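Local coordinates for protein enolase (alpha proteobacterium BAL199, PDB 3UGV) that belongs to the mandelate racemase/muconate lactonizing enzyme family of the enolase superfamily, binds magnesium and probably catalyses a reaction on a carboxylate substrate that starts with proton abstraction, at residues P54-I59 with Q349-P354; L123-A128 with N278-R283; L60-T65 with P70-L75. All coordinates share one frame; numbering follows the deposited sequence.

From the N terminus the chain enters the three-stranded antiparallel sheet of the N-terminal domain, whose middle strand 52-65 serves two contacts in succession. Contact 3 closes the short hairpin between 60-65 and 70-75. Contact 2 opens later, at the start of helix 123-142, and closes at 278-283, beyond strand 273-275 of the C-terminal barrel. Both lie inside the long loop closed by contact 1, which brings 349-354 back to 54-59. Contacts 1 and 2 thus tie the two domains together at separate places, their centres about 21 Å apart. Contact 3 touches both: I59 reaches L75 by a probable hydrogen bond, and L75 also packs on I126.

Contact 1 (P54-I59 with Q349-P354); sequences PDWPLI and QSWADP
Two first torsions set the meeting of W56 and W351: the W56 indole is swung beside its own carbonyl carbon, CG anti to the backbone N (chi1 -170°), whereas W351 keeps CG beside its backbone N (chi1 -58°). The result is a T-shaped, edge-to-face tryptophan pair across the interface between the N-terminal domain and the C-terminal barrel domain of this enolase-superfamily fold. Strand 52-65 supplies the face, and the loop after strand 346-348 supplies the edge. The six-membered rings lie 4.8 Å apart at their centroids, with planes turned by 71°. CE3 of W351 comes down over the benzo half of W56, 3.5 Å from its CZ2, and CZ3 of W351 follows toward CH2. Further along the indole, the CB of W351 makes a CH-pi contact with the W56 five-membered ring, 4.0 Å from its centroid, so both halves of one face are used. The polar edge of W56 is occupied as well, because NE1 is hydrogen-bonded to E76, and W56 also forms an edge-to-face pair with Y78. On the loop side, a type I turn from S350 to D353 is closed by D353 N bonding to S350 O at 3.2 Å, and it carries W351 and A352 together to the strand. Beside the indoles, the methyl CB of A352 faces the fork of L58, 3.9 Å from CD1 and 4.1 Å from CD2.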
loop_
_atom_site.group_PDB
_atom_site.type_symbol
_atom_site.label_atom_id
_atom_site.label_comp_id
_atom_site.label_asym_id
_atom_site.label_seq_id
_atom_site.Cartn_x
_atom_site.Cartn_y
_atom_site.Cartn_z
ATOM N N PRO F 54 -14.407 5.931 -44.751
ATOM C CA PRO F 54 -13.954 6.945 -45.707
ATOM C C PRO F 54 -14.431 8.345 -45.333
ATOM O O PRO F 54 -13.868 9.337 -45.807
ATOM C CB PRO F 54 -14.625 6.502 -47.011
ATOM C CG PRO F 54 -15.857 5.707 -46.570
ATOM C CD PRO F 54 -15.759 5.450 -45.078
ATOM N N ASP F 55 -15.456 8.413 -44.490
ATOM C CA ASP F 55 -16.098 9.676 -44.142
ATOM C C ASP F 55 -15.578 10.244 -42.827
ATOM O O ASP F 55 -15.329 9.509 -41.872
ATOM C CB ASP F 55 -17.614 9.488 -44.056
ATOM C CG ASP F 55 -18.205 8.964 -45.342
ATOM O OD1 ASP F 55 -17.874 9.512 -46.416
ATOM O OD2 ASP F 55 -18.992 7.995 -45.280
ATOM N N TRP F 56 -15.426 11.560 -42.788
ATOM C CA TRP F 56 -14.962 12.242 -41.596
ATOM C C TRP F 56 -15.918 13.375 -41.268
ATOM O O TRP F 56 -15.977 14.368 -41.987
ATOM C CB TRP F 56 -13.545 12.781 -41.811
ATOM C CG TRP F 56 -12.911 13.274 -40.548
ATOM C CD1 TRP F 56 -12.528 14.564 -40.251
ATOM C CD2 TRP F 56 -12.604 12.491 -39.396
ATOM N NE1 TRP F 56 -11.996 14.615 -38.986
ATOM C CE2 TRP F 56 -12.039 13.358 -38.439
ATOM C CE3 TRP F 56 -12.755 11.139 -39.076
ATOM C CZ2 TRP F 56 -11.621 12.912 -37.192
ATOM C CZ3 TRP F 56 -12.343 10.701 -37.841
ATOM C CH2 TRP F 56 -11.780 11.582 -36.915
ATOM N N PRO F 57 -16.688 13.226 -40.184
ATOM C CA PRO F 57 -17.658 14.249 -39.772
ATOM C C PRO F 57 -17.039 15.394 -38.959
ATOM O O PRO F 57 -16.178 15.154 -38.119
ATOM C CB PRO F 57 -18.634 13.459 -38.905
ATOM C CG PRO F 57 -17.799 12.370 -38.307
ATOM C CD PRO F 57 -16.741 12.026 -39.334
ATOM N N LEU F 58 -17.478 16.625 -39.223
ATOM C CA LEU F 58 -17.086 17.798 -38.443
ATOM C C LEU F 58 -18.325 18.629 -38.097
ATOM O O LEU F 58 -19.206 18.815 -38.934
ATOM C CB LEU F 58 -16.124 18.688 -39.233
ATOM C CG LEU F 58 -14.825 18.092 -39.750
ATOM C CD1 LEU F 58 -14.169 19.025 -40.759
ATOM C CD2 LEU F 58 -13.877 17.789 -38.608
ATOM N N ILE F 59 -18.402 19.118 -36.867
ATOM C CA ILE F 59 -19.405 20.122 -36.533
ATOM C C ILE F 59 -18.717 21.487 -36.447
ATOM O O ILE F 59 -17.836 21.697 -35.611
ATOM C CB ILE F 59 -20.130 19.786 -35.220
ATOM C CG1 ILE F 59 -20.924 18.489 -35.381
ATOM C CG2 ILE F 59 -21.045 20.938 -34.795
ATOM C CD1 ILE F 59 -21.362 17.859 -34.072
ATOM N N GLN F 349 -2.797 15.886 -38.362
ATOM C CA GLN F 349 -3.483 15.268 -39.493
ATOM C C GLN F 349 -4.155 16.388 -40.276
ATOM O O GLN F 349 -4.380 17.468 -39.736
ATOM C CB GLN F 349 -4.507 14.230 -39.022
ATOM C CG GLN F 349 -5.760 14.826 -38.396
ATOM C CD GLN F 349 -5.543 15.340 -36.986
ATOM O OE1 GLN F 349 -4.734 14.798 -36.217
ATOM N NE2 GLN F 349 -6.268 16.394 -36.633
ATOM N N SER F 350 -4.452 16.156 -41.549
ATOM C CA SER F 350 -5.078 17.197 -42.371
ATOM C C SER F 350 -6.527 16.863 -42.757
ATOM O O SER F 350 -7.064 17.377 -43.738
ATOM C CB SER F 350 -4.228 17.501 -43.613
ATOM O OG SER F 350 -3.943 16.323 -44.339
ATOM N N TRP F 351 -7.150 16.008 -41.961
ATOM C CA TRP F 351 -8.514 15.570 -42.203
ATOM C C TRP F 351 -9.503 16.725 -42.237
ATOM O O TRP F 351 -10.487 16.673 -42.977
ATOM C CB TRP F 351 -8.919 14.541 -41.150
ATOM C CG TRP F 351 -8.002 13.343 -41.133
ATOM C CD1 TRP F 351 -7.035 13.034 -42.053
ATOM C CD2 TRP F 351 -7.952 12.317 -40.142
ATOM N NE1 TRP F 351 -6.398 11.872 -41.699
ATOM C CE2 TRP F 351 -6.942 11.410 -40.530
ATOM C CE3 TRP F 351 -8.670 12.067 -38.969
ATOM C CZ2 TRP F 351 -6.632 10.278 -39.786
ATOM C CZ3 TRP F 351 -8.357 10.940 -38.229
ATOM C CH2 TRP F 351 -7.349 10.061 -38.639
ATOM N N ALA F 352 -9.231 17.773 -41.459
ATOM C CA ALA F 352 -10.121 18.939 -41.399
ATOM C C ALA F 352 -9.672 20.151 -42.239
ATOM O O ALA F 352 -10.376 21.156 -42.295
ATOM C CB ALA F 352 -10.383 19.357 -39.949
ATOM N N ASP F 353 -8.525 20.048 -42.905
ATOM C CA ASP F 353 -8.010 21.142 -43.749
ATOM C C ASP F 353 -8.990 21.683 -44.802
ATOM O O ASP F 353 -8.987 22.880 -45.104
ATOM C CB ASP F 353 -6.712 20.715 -44.454
ATOM C CG ASP F 353 -5.482 20.902 -43.583
ATOM O OD1 ASP F 353 -5.643 21.147 -42.366
ATOM O OD2 ASP F 353 -4.354 20.801 -44.118
ATOM N N PRO F 354 -9.810 20.802 -45.395
ATOM C CA PRO F 354 -10.683 21.297 -46.466
ATOM C C PRO F 354 -11.638 22.414 -46.037
ATOM O O PRO F 354 -11.950 23.263 -46.865
ATOM C CB PRO F 354 -11.454 20.050 -46.891
ATOM C CG PRO F 354 -10.503 18.926 -46.612
ATOM C CD PRO F 354 -9.777 19.328 -45.349
#

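Contact 2 (L123-A128 with N278-R283)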
loop_
_atom_site.group_PDB
_atom_site.type_symbol
_atom_site.label_atom_id
_atom_site.label_comp_id
_atom_site.label_asym_id
_atom_site.label_seq_id
_atom_site.Cartn_x
_atom_site.Cartn_y
_atom_site.Cartn_z
ATOM N N LEU F 123 -21.334 12.100 -24.262
ATOM C CA LEU F 123 -21.947 13.123 -25.116
ATOM C C LEU F 123 -22.096 14.490 -24.452
ATOM O O LEU F 123 -21.952 15.507 -25.123
ATOM C CB LEU F 123 -23.298 12.646 -25.662
ATOM C CG LEU F 123 -23.228 11.472 -26.648
ATOM C CD1 LEU F 123 -24.570 10.741 -26.756
ATOM C CD2 LEU F 123 -22.737 11.936 -28.021
ATOM N N SER F 124 -22.379 14.509 -23.148
ATOM C CA SER F 124 -22.515 15.768 -22.397
ATOM C C SER F 124 -21.228 16.597 -22.477
ATOM O O SER F 124 -21.248 17.774 -22.826
ATOM C CB SER F 124 -22.834 15.506 -20.917
ATOM O OG SER F 124 -23.902 14.600 -20.738
ATOM N N MET F 125 -20.121 15.953 -22.122
ATOM C CA MET F 125 -18.803 16.554 -22.136
ATOM C C MET F 125 -18.477 17.100 -23.535
ATOM O O MET F 125 -17.934 18.196 -23.675
ATOM C CB MET F 125 -17.765 15.502 -21.699
ATOM C CG MET F 125 -16.309 15.981 -21.675
ATOM S SD MET F 125 -16.130 17.492 -20.709
ATOM C CE MET F 125 -14.945 16.949 -19.485
ATOM N N ILE F 126 -18.834 16.333 -24.562
ATOM C CA ILE F 126 -18.523 16.693 -25.942
ATOM C C ILE F 126 -19.217 17.976 -26.424
ATOM O O ILE F 126 -18.609 18.792 -27.127
ATOM C CB ILE F 126 -18.803 15.524 -26.900
ATOM C CG1 ILE F 126 -17.894 14.346 -26.540
ATOM C CG2 ILE F 126 -18.561 15.945 -28.337
ATOM C CD1 ILE F 126 -17.988 13.185 -27.479
ATOM N N ALA F 127 -20.477 18.166 -26.045
ATOM C CA ALA F 127 -21.179 19.379 -26.433
ATOM C C ALA F 127 -20.557 20.566 -25.716
ATOM O O ALA F 127 -20.277 21.596 -26.336
ATOM C CB ALA F 127 -22.639 19.282 -26.116
ATOM N N ALA F 128 -20.320 20.411 -24.416
ATOM C CA ALA F 128 -19.679 21.466 -23.628
ATOM C C ALA F 128 -18.274 21.821 -24.122
ATOM O O ALA F 128 -17.901 22.982 -24.093
ATOM C CB ALA F 128 -19.636 21.096 -22.153
ATOM N N ASN F 278 -9.178 9.157 -24.479
ATOM C CA ASN F 278 -10.531 8.871 -23.989
ATOM C C ASN F 278 -10.803 9.317 -22.553
ATOM O O ASN F 278 -11.816 8.928 -21.970
ATOM C CB ASN F 278 -10.842 7.387 -24.117
ATOM C CG ASN F 278 -11.218 6.990 -25.536
ATOM O OD1 ASN F 278 -12.328 7.265 -26.004
ATOM N ND2 ASN F 278 -10.293 6.334 -26.226
ATOM N N PHE F 279 -9.887 10.104 -21.984
ATOM C CA PHE F 279 -10.097 10.729 -20.680
ATOM C C PHE F 279 -11.234 11.749 -20.760
ATOM O O PHE F 279 -11.128 12.751 -21.471
ATOM C CB PHE F 279 -8.849 11.500 -20.245
ATOM C CG PHE F 279 -7.704 10.638 -19.807
ATOM C CD1 PHE F 279 -7.893 9.303 -19.489
ATOM C CD2 PHE F 279 -6.431 11.180 -19.694
ATOM C CE1 PHE F 279 -6.845 8.533 -19.074
ATOM C CE2 PHE F 279 -5.373 10.407 -19.293
ATOM C CZ PHE F 279 -5.581 9.080 -18.970
ATOM N N TYR F 280 -12.310 11.521 -20.023
ATOM C CA TYR F 280 -13.368 12.528 -19.934
ATOM C C TYR F 280 -13.156 13.439 -18.723
ATOM O O TYR F 280 -13.714 13.204 -17.654
ATOM C CB TYR F 280 -14.748 11.861 -19.911
ATOM C CG TYR F 280 -15.161 11.366 -21.276
ATOM C CD1 TYR F 280 -15.782 12.223 -22.180
ATOM C CD2 TYR F 280 -14.900 10.050 -21.676
ATOM C CE1 TYR F 280 -16.145 11.787 -23.441
ATOM C CE2 TYR F 280 -15.245 9.607 -22.939
ATOM C CZ TYR F 280 -15.874 10.482 -23.819
ATOM O OH TYR F 280 -16.230 10.060 -25.082
ATOM N N GLY F 281 -12.323 14.462 -18.893
ATOM C CA GLY F 281 -12.044 15.412 -17.825
ATOM C C GLY F 281 -10.754 15.141 -17.056
ATOM O O GLY F 281 -10.223 14.028 -17.072
ATOM N N PRO F 282 -10.237 16.167 -16.369
ATOM C CA PRO F 282 -8.961 16.064 -15.651
ATOM C C PRO F 282 -9.021 15.135 -14.446
ATOM O O PRO F 282 -8.015 14.528 -14.071
ATOM C CB PRO F 282 -8.692 17.512 -15.179
ATOM C CG PRO F 282 -9.604 18.390 -16.012
ATOM C CD PRO F 282 -10.792 17.537 -16.371
ATOM N N ARG F 283 -10.178 15.037 -13.813
ATOM C CA ARG F 283 -10.285 14.116 -12.694
ATOM C C ARG F 283 -10.034 12.688 -13.198
ATOM O O ARG F 283 -9.404 11.876 -12.517
ATOM C CB ARG F 283 -11.625 14.251 -11.958
ATOM C CG ARG F 283 -11.914 13.105 -10.970
ATOM C CD ARG F 283 -13.007 13.490 -10.008
ATOM N NE ARG F 283 -12.573 14.592 -9.154
ATOM C CZ ARG F 283 -13.382 15.511 -8.636
ATOM N NH1 ARG F 283 -14.681 15.468 -8.882
ATOM N NH2 ARG F 283 -12.892 16.478 -7.877
#
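The first turn of helix 123-142 meets the loop that follows strand 273-275 of the barrel and leads into helix 282-290, with M125 and Y280 carrying most of the touch. M125 lies along the edge of the Y280 ring, near its plane: its CG is 3.8 Å from CD1 of Y280, and its CB is 3.9 Å from the same carbon. The side chains run antiparallel, the tyrosine toward the helix and the methionine toward the loop. With CG of M125 anti to its backbone N (chi1 179°), the thioether, bent at chi2 and chi3, still leads outward, and the methyl CE ends 3.7 Å from the N of G281. This places the methyl against the N-cap position of helix 282-290, where G281 adopts a positive phi of 98°. The loop belongs to the C-terminal, enolase-type barrel and the helix to the N-terminal domain, so the contact is buried packing between domains. Beyond M125, I126 reaches the far end of the tyrosine, its CD1 standing 4.3 Å from the OH of Y280, a hydroxyl that makes a weak hydrogen bond to R303. Outside the two segments, Y108 and R112 of helix 104-114 pack on M125. A second subunit adds G119 against Y280 and V118 against I126.

Contact 3 (L60-T65 with P70-L75); sequences LIDIET and PGRAYL
I61 and I63 face A73 and G71 across four backbone hydrogen bonds, which form the tight part of this contact. The straightest joins I63 N to G71 O at 2.8 Å (N-H...O 168°). I61 N reaches A73 O at 2.9 Å, and the return bonds from A73 N to I61 O and from G71 N to I63 O are longer, at 3.2 and 3.1 Å. At the non-hydrogen-bonded pair of D62 and R72, the CA-H of R72 points to I61 O and that of D62 to G71 O. On the face bearing I61, I63 and A73, packing is apolar and buried. CD1 of I61 meets CD1 of L75 at 3.9 Å, and A134 and M133 of helix 123-142 cover this side. G71 fits closely beside I63, whose CB lies 3.8 Å from G71 O.

The other face, carrying L60, D62, R72 and Y74, is more polar and, at D62 and R72, partly exposed. What is loose here is the charge pairing: OD1 of D62 lies against the aliphatic part of R72, 3.1 Å from its CG, rather than in a salt bridge. The bend at chi3 (-80°) turns the guanidinium away along the strand, leaving NH1 of R72 4.1 Å from that oxygen. The polar ends find other partners: OD2 of D62 bonds to W379, NE of R72 to the carbonyl of L377, and the hydroxyl of Y74 to E331. Packed on a helix on one side and turned to the C-terminal tail and barrel on the other, this is the antiparallel beta hairpin that pairs the middle strand 52-65 with the edge strand 71-75 of the three-stranded sheet in the N-terminal domain of the mandelate racemase and muconate lactonizing enzyme family.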
loop_
_atom_site.group_PDB
_atom_site.type_symbol
_atom_site.label_atom_id
_atom_site.label_comp_id
_atom_site.label_asym_id
_atom_site.label_seq_id
_atom_site.Cartn_x
_atom_site.Cartn_y
_atom_site.Cartn_z
ATOM N N LEU F 60 -19.089 22.392 -37.345
ATOM C CA LEU F 60 -18.558 23.755 -37.356
ATOM C C LEU F 60 -19.374 24.631 -36.417
ATOM O O LEU F 60 -20.598 24.667 -36.495
ATOM C CB LEU F 60 -18.603 24.342 -38.771
ATOM C CG LEU F 60 -17.405 24.117 -39.699
ATOM C CD1 LEU F 60 -17.093 22.658 -39.874
ATOM C CD2 LEU F 60 -17.650 24.753 -41.058
ATOM N N ILE F 61 -18.692 25.350 -35.540
ATOM C CA ILE F 61 -19.359 26.115 -34.502
ATOM C C ILE F 61 -19.020 27.593 -34.600
ATOM O O ILE F 61 -17.848 27.963 -34.636
ATOM C CB ILE F 61 -18.951 25.596 -33.113
ATOM C CG1 ILE F 61 -19.446 24.162 -32.941
ATOM C CG2 ILE F 61 -19.471 26.524 -32.004
ATOM C CD1 ILE F 61 -18.874 23.471 -31.739
ATOM N N ASP F 62 -20.058 28.427 -34.644
ATOM C CA ASP F 62 -19.915 29.880 -34.734
ATOM C C ASP F 62 -20.650 30.580 -33.590
ATOM O O ASP F 62 -21.851 30.405 -33.416
ATOM C CB ASP F 62 -20.475 30.388 -36.060
ATOM C CG ASP F 62 -19.480 30.286 -37.198
ATOM O OD1 ASP F 62 -18.600 31.172 -37.293
ATOM O OD2 ASP F 62 -19.600 29.341 -38.009
ATOM N N ILE F 63 -19.918 31.370 -32.817
ATOM C CA ILE F 63 -20.488 32.145 -31.732
ATOM C C ILE F 63 -20.668 33.578 -32.199
ATOM O O ILE F 63 -19.787 34.129 -32.864
ATOM C CB ILE F 63 -19.546 32.180 -30.516
ATOM C CG1 ILE F 63 -19.299 30.777 -29.986
ATOM C CG2 ILE F 63 -20.142 33.009 -29.412
ATOM C CD1 ILE F 63 -20.531 30.136 -29.440
ATOM N N GLU F 64 -21.812 34.173 -31.868
ATOM C CA GLU F 64 -22.017 35.609 -32.031
ATOM C C GLU F 64 -22.052 36.258 -30.655
ATOM O O GLU F 64 -22.651 35.710 -29.729
ATOM C CB GLU F 64 -23.342 35.900 -32.745
ATOM C CG GLU F 64 -23.446 35.359 -34.165
ATOM C CD GLU F 64 -24.610 35.964 -34.952
ATOM O OE1 GLU F 64 -25.273 36.896 -34.439
ATOM O OE2 GLU F 64 -24.856 35.503 -36.091
ATOM N N THR F 65 -21.409 37.413 -30.512
ATOM C CA THR F 65 -21.594 38.223 -29.307
ATOM C C THR F 65 -22.404 39.476 -29.626
ATOM O O THR F 65 -22.472 39.907 -30.785
ATOM C CB THR F 65 -20.256 38.651 -28.648
ATOM O OG1 THR F 65 -19.390 39.221 -29.631
ATOM C CG2 THR F 65 -19.556 37.468 -27.998
ATOM N N PRO F 70 -16.735 37.549 -33.138
ATOM C CA PRO F 70 -17.068 36.165 -33.490
ATOM C C PRO F 70 -16.246 35.151 -32.692
ATOM O O PRO F 70 -15.254 35.508 -32.059
ATOM C CB PRO F 70 -16.657 36.090 -34.959
ATOM C CG PRO F 70 -15.436 36.983 -35.018
ATOM C CD PRO F 70 -15.710 38.117 -34.034
ATOM N N GLY F 71 -16.667 33.892 -32.734
ATOM C CA GLY F 71 -15.908 32.799 -32.163
ATOM C C GLY F 71 -16.087 31.567 -33.031
ATOM O O GLY F 71 -17.209 31.181 -33.354
ATOM N N ARG F 72 -14.981 30.949 -33.420
ATOM C CA ARG F 72 -15.039 29.822 -34.334
ATOM C C ARG F 72 -14.187 28.647 -33.868
ATOM O O ARG F 72 -13.004 28.795 -33.606
ATOM C CB ARG F 72 -14.604 30.257 -35.738
ATOM C CG ARG F 72 -15.623 31.129 -36.462
ATOM C CD ARG F 72 -15.250 31.384 -37.926
ATOM N NE ARG F 72 -14.252 32.438 -38.059
ATOM C CZ ARG F 72 -14.522 33.731 -37.934
ATOM N NH1 ARG F 72 -15.763 34.125 -37.670
ATOM N NH2 ARG F 72 -13.555 34.628 -38.065
ATOM N N ALA F 73 -14.805 27.478 -33.771
ATOM C CA ALA F 73 -14.069 26.242 -33.544
ATOM C C ALA F 73 -14.853 25.086 -34.156
ATOM O O ALA F 73 -15.951 25.273 -34.699
ATOM C CB ALA F 73 -13.855 26.016 -32.066
ATOM N N TYR F 74 -14.300 23.886 -34.085
ATOM C CA TYR F 74 -14.995 22.744 -34.658
ATOM C C TYR F 74 -14.841 21.502 -33.794
ATOM O O TYR F 74 -13.928 21.402 -32.983
ATOM C CB TYR F 74 -14.528 22.471 -36.096
ATOM C CG TYR F 74 -13.073 22.073 -36.221
ATOM C CD1 TYR F 74 -12.673 20.746 -36.069
ATOM C CD2 TYR F 74 -12.103 23.017 -36.501
ATOM C CE1 TYR F 74 -11.342 20.381 -36.191
ATOM C CE2 TYR F 74 -10.769 22.665 -36.619
ATOM C CZ TYR F 74 -10.390 21.351 -36.465
ATOM O OH TYR F 74 -9.056 21.010 -36.594
ATOM N N LEU F 75 -15.762 20.568 -33.973
ATOM C CA LEU F 75 -15.715 19.294 -33.287
ATOM C C LEU F 75 -15.468 18.212 -34.321
ATOM O O LEU F 75 -15.901 18.337 -35.471
ATOM C CB LEU F 75 -17.040 19.033 -32.565
ATOM C CG LEU F 75 -17.266 19.745 -31.235
ATOM C CD1 LEU F 75 -18.722 19.707 -30.882
ATOM C CD2 LEU F 75 -16.462 19.066 -30.155
#